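Long-range contact in large terminase protein (Enterobacteria phage P22, PDB 4DKW), which packages viral DNA into empty capsids as an ATP-driven motor and, through the nuclease domain described here, cuts the genome to start and end packaging: residues Ala57-Lys62 with Asn145-Phe150. Numbering follows the deposited sequence.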
ATOM      1  N   ALA A  57      -5.625  -6.547  -3.118  1.00 22.69           N
ATOM      2  CA  ALA A  57      -5.770  -7.592  -4.130  1.00 21.64           C
ATOM      3  C   ALA A  57      -4.455  -8.078  -4.760  1.00 25.44           C
ATOM      4  O   ALA A  57      -4.369  -9.218  -5.204  1.00 31.07           O
ATOM      5  CB  ALA A  57      -6.732  -7.123  -5.217  1.00 17.95           C
ATOM      6  N   ARG A  58      -3.445  -7.212  -4.824  1.00 22.33           N
ATOM      7  CA  ARG A  58      -2.161  -7.591  -5.406  1.00 20.98           C
ATOM      8  C   ARG A  58      -1.027  -7.035  -4.557  1.00 23.94           C
ATOM      9  O   ARG A  58      -1.102  -5.907  -4.091  1.00 24.57           O
ATOM     10  CB  ARG A  58      -2.020  -7.067  -6.840  1.00 24.57           C
ATOM     11  CG  ARG A  58      -3.177  -7.371  -7.775  1.00 21.93           C
ATOM     12  CD  ARG A  58      -3.085  -8.775  -8.302  1.00 32.38           C
ATOM     13  NE  ARG A  58      -4.035  -9.011  -9.386  1.00 39.75           N
ATOM     14  CZ  ARG A  58      -5.258  -9.510  -9.220  1.00 44.95           C
ATOM     15  NH1 ARG A  58      -5.701  -9.830  -8.005  1.00 42.48           N
ATOM     16  NH2 ARG A  58      -6.043  -9.692 -10.272  1.00 48.54           N
ATOM     17  N   VAL A  59       0.014  -7.842  -4.357  1.00 26.83           N
ATOM     18  CA  VAL A  59       1.196  -7.445  -3.594  1.00 25.63           C
ATOM     19  C   VAL A  59       2.458  -7.989  -4.246  1.00 30.41           C
ATOM     20  O   VAL A  59       2.523  -9.170  -4.593  1.00 30.87           O
ATOM     21  CB  VAL A  59       1.139  -7.963  -2.147  1.00 25.78           C
ATOM     22  CG1 VAL A  59       2.507  -7.907  -1.507  1.00 30.13           C
ATOM     23  CG2 VAL A  59       0.125  -7.165  -1.330  1.00 23.13           C
ATOM     24  N   TRP A  60       3.450  -7.120  -4.420  1.00 29.32           N
ATOM     25  CA  TRP A  60       4.761  -7.522  -4.905  1.00 22.67           C
ATOM     26  C   TRP A  60       5.813  -6.840  -4.039  1.00 29.40           C
ATOM     27  O   TRP A  60       5.765  -5.630  -3.823  1.00 28.78           O
ATOM     28  CB  TRP A  60       4.933  -7.154  -6.381  1.00 26.79           C
ATOM     29  CG  TRP A  60       6.299  -7.470  -6.959  1.00 35.16           C
ATOM     30  CD1 TRP A  60       6.743  -8.682  -7.414  1.00 30.90           C
ATOM     31  CD2 TRP A  60       7.382  -6.545  -7.163  1.00 35.97           C
ATOM     32  NE1 TRP A  60       8.038  -8.569  -7.879  1.00 36.29           N
ATOM     33  CE2 TRP A  60       8.449  -7.268  -7.738  1.00 35.33           C
ATOM     34  CE3 TRP A  60       7.553  -5.175  -6.908  1.00 29.29           C
ATOM     35  CZ2 TRP A  60       9.670  -6.672  -8.057  1.00 38.07           C
ATOM     36  CZ3 TRP A  60       8.765  -4.585  -7.226  1.00 33.01           C
ATOM     37  CH2 TRP A  60       9.808  -5.334  -7.795  1.00 34.64           C
ATOM     38  N   LYS A  61       6.751  -7.624  -3.525  1.00 30.73           N
ATOM     39  CA  LYS A  61       7.781  -7.107  -2.634  1.00 30.12           C
ATOM     40  C   LYS A  61       9.131  -7.704  -3.007  1.00 33.90           C
ATOM     41  O   LYS A  61       9.256  -8.928  -3.124  1.00 34.03           O
ATOM     42  CB  LYS A  61       7.431  -7.467  -1.192  1.00 32.56           C
ATOM     43  CG  LYS A  61       8.455  -7.037  -0.161  1.00 30.47           C
ATOM     44  CD  LYS A  61       7.980  -7.394   1.240  1.00 27.65           C
ATOM     45  CE  LYS A  61       9.029  -7.030   2.277  1.00 32.29           C
ATOM     46  NZ  LYS A  61       8.495  -7.186   3.646  1.00 29.73           N
ATOM     47  N   LYS A  62      10.137  -6.850  -3.204  1.00 34.46           N
ATOM     48  CA  LYS A  62      11.444  -7.328  -3.642  1.00 36.43           C
ATOM     49  C   LYS A  62      12.586  -6.350  -3.378  1.00 38.30           C
ATOM     50  O   LYS A  62      12.451  -5.144  -3.599  1.00 39.14           O
ATOM     51  CB  LYS A  62      11.419  -7.705  -5.129  1.00 42.80           C
ATOM     52  CG  LYS A  62      12.211  -8.969  -5.438  1.00 50.53           C
ATOM     53  CD  LYS A  62      12.338  -9.213  -6.920  1.00 64.19           C
ATOM     54  CE  LYS A  62      12.949 -10.575  -7.194  1.00 74.39           C
ATOM     55  NZ  LYS A  62      14.316 -10.721  -6.614  1.00 78.04           N
ATOM     56  N   ASN A 145      -5.884 -14.050   0.060  1.00 24.48           N
ATOM     57  CA  ASN A 145      -4.985 -15.035   0.658  1.00 30.03           C
ATOM     58  C   ASN A 145      -3.713 -15.299  -0.162  1.00 27.49           C
ATOM     59  O   ASN A 145      -2.796 -15.966   0.307  1.00 36.01           O
ATOM     60  CB  ASN A 145      -5.734 -16.336   1.001  1.00 28.09           C
ATOM     61  CG  ASN A 145      -6.361 -17.003  -0.209  1.00 24.31           C
ATOM     62  OD1 ASN A 145      -5.759 -17.091  -1.280  1.00 34.75           O
ATOM     63  ND2 ASN A 145      -7.580 -17.503  -0.035  1.00 34.28           N
ATOM     64  N   THR A 146      -3.665 -14.756  -1.373  1.00 28.10           N
ATOM     65  CA  THR A 146      -2.507 -14.875  -2.246  1.00 31.83           C
ATOM     66  C   THR A 146      -1.494 -13.737  -2.036  1.00 37.96           C
ATOM     67  O   THR A 146      -0.472 -13.677  -2.715  1.00 44.07           O
ATOM     68  CB  THR A 146      -2.947 -14.894  -3.720  1.00 28.49           C
ATOM     69  OG1 THR A 146      -3.820 -13.779  -3.977  1.00 31.39           O
ATOM     70  CG2 THR A 146      -3.667 -16.205  -4.048  1.00 24.14           C
ATOM     71  N   CYS A 147      -1.784 -12.841  -1.093  1.00 36.83           N
ATOM     72  CA  CYS A 147      -0.903 -11.705  -0.806  1.00 29.88           C
ATOM     73  C   CYS A 147      -0.109 -11.971   0.459  1.00 32.07           C
ATOM     74  O   CYS A 147      -0.143 -11.172   1.392  1.00 34.84           O
ATOM     75  CB  CYS A 147      -1.702 -10.409  -0.630  1.00 23.39           C
ATOM     76  SG  CYS A 147      -2.567  -9.889  -2.097  1.00 27.45           S
ATOM     77  N   GLU A 148       0.600 -13.096   0.489  1.00 31.27           N
ATOM     78  CA  GLU A 148       1.355 -13.504   1.672  1.00 30.64           C
ATOM     79  C   GLU A 148       2.358 -12.483   2.258  1.00 31.84           C
ATOM     80  O   GLU A 148       2.493 -12.405   3.483  1.00 32.91           O
ATOM     81  CB  GLU A 148       2.030 -14.865   1.443  1.00 37.60           C
ATOM     82  CG  GLU A 148       2.769 -15.422   2.662  1.00 41.77           C
ATOM     83  CD  GLU A 148       1.843 -15.733   3.844  1.00 47.08           C
ATOM     84  OE1 GLU A 148       0.614 -15.873   3.646  1.00 44.88           O
ATOM     85  OE2 GLU A 148       2.359 -15.845   4.979  1.00 43.41           O
ATOM     86  N   PRO A 149       3.069 -11.705   1.408  1.00 30.87           N
ATOM     87  CA  PRO A 149       3.968 -10.705   2.011  1.00 23.48           C
ATOM     88  C   PRO A 149       3.268  -9.693   2.926  1.00 26.30           C
ATOM     89  O   PRO A 149       3.935  -9.146   3.806  1.00 27.81           O
ATOM     90  CB  PRO A 149       4.571  -9.986   0.795  1.00 24.62           C
ATOM     91  CG  PRO A 149       4.541 -11.000  -0.279  1.00 29.48           C
ATOM     92  CD  PRO A 149       3.261 -11.784  -0.053  1.00 28.47           C
ATOM     93  N   PHE A 150       1.968  -9.453   2.739  1.00 23.60           N
ATOM     94  CA  PHE A 150       1.230  -8.612   3.680  1.00 23.09           C
ATOM     95  C   PHE A 150       1.170  -9.264   5.053  1.00 25.79           C
ATOM     96  O   PHE A 150       1.399  -8.621   6.066  1.00 20.55           O
ATOM     97  CB  PHE A 150      -0.198  -8.347   3.214  1.00 22.05           C
ATOM     98  CG  PHE A 150      -1.026  -7.609   4.240  1.00 25.50           C
ATOM     99  CD1 PHE A 150      -1.042  -6.224   4.264  1.00 20.19           C
ATOM    100  CD2 PHE A 150      -1.761  -8.302   5.201  1.00 22.24           C
ATOM    101  CE1 PHE A 150      -1.793  -5.534   5.214  1.00 23.00           C
ATOM    102  CE2 PHE A 150      -2.496  -7.622   6.156  1.00 20.09           C
ATOM    103  CZ  PHE A 150      -2.518  -6.236   6.160  1.00 19.12           C
TER
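Val-59 of strand 53-62 packs against Cys-147 and Pro-149, where the chain leaves strand 141-144 of the RNase H-like nuclease fold and enters helix 148-156. CB of Val-59 lies 4.0 Å from CB of Cys-147, and beyond it the two methyls part company. CG2 of Val-59 stays with Cys-147, 3.8 Å from CB of Cys-147, whereas CG1, anti to the backbone N (chi1 163°), reaches the proline ring, 3.7 Å from CB of Pro-149 and slightly farther from its CG. Val-59 thus lies across Cys-147 and Pro-149 at the entry to the helix. It also touches Ile-43 of the adjacent strand 40-48.

Two residues along the strand, Lys-61 points to the same side, its CB 4.3 Å from CB of Pro-149. Its fully extended chain carries NZ past the proline to a salt bridge with Glu-153 of the same helix and a long, weak ion pair with the magnesium ligand Asp-171, so Lys-61 runs from this contact toward the magnesium site. At the classic beta bulge, where Ala-57 and Arg-58 both face Gln-44, SG of Cys-147 lies 3.7 Å from O of Ala-57.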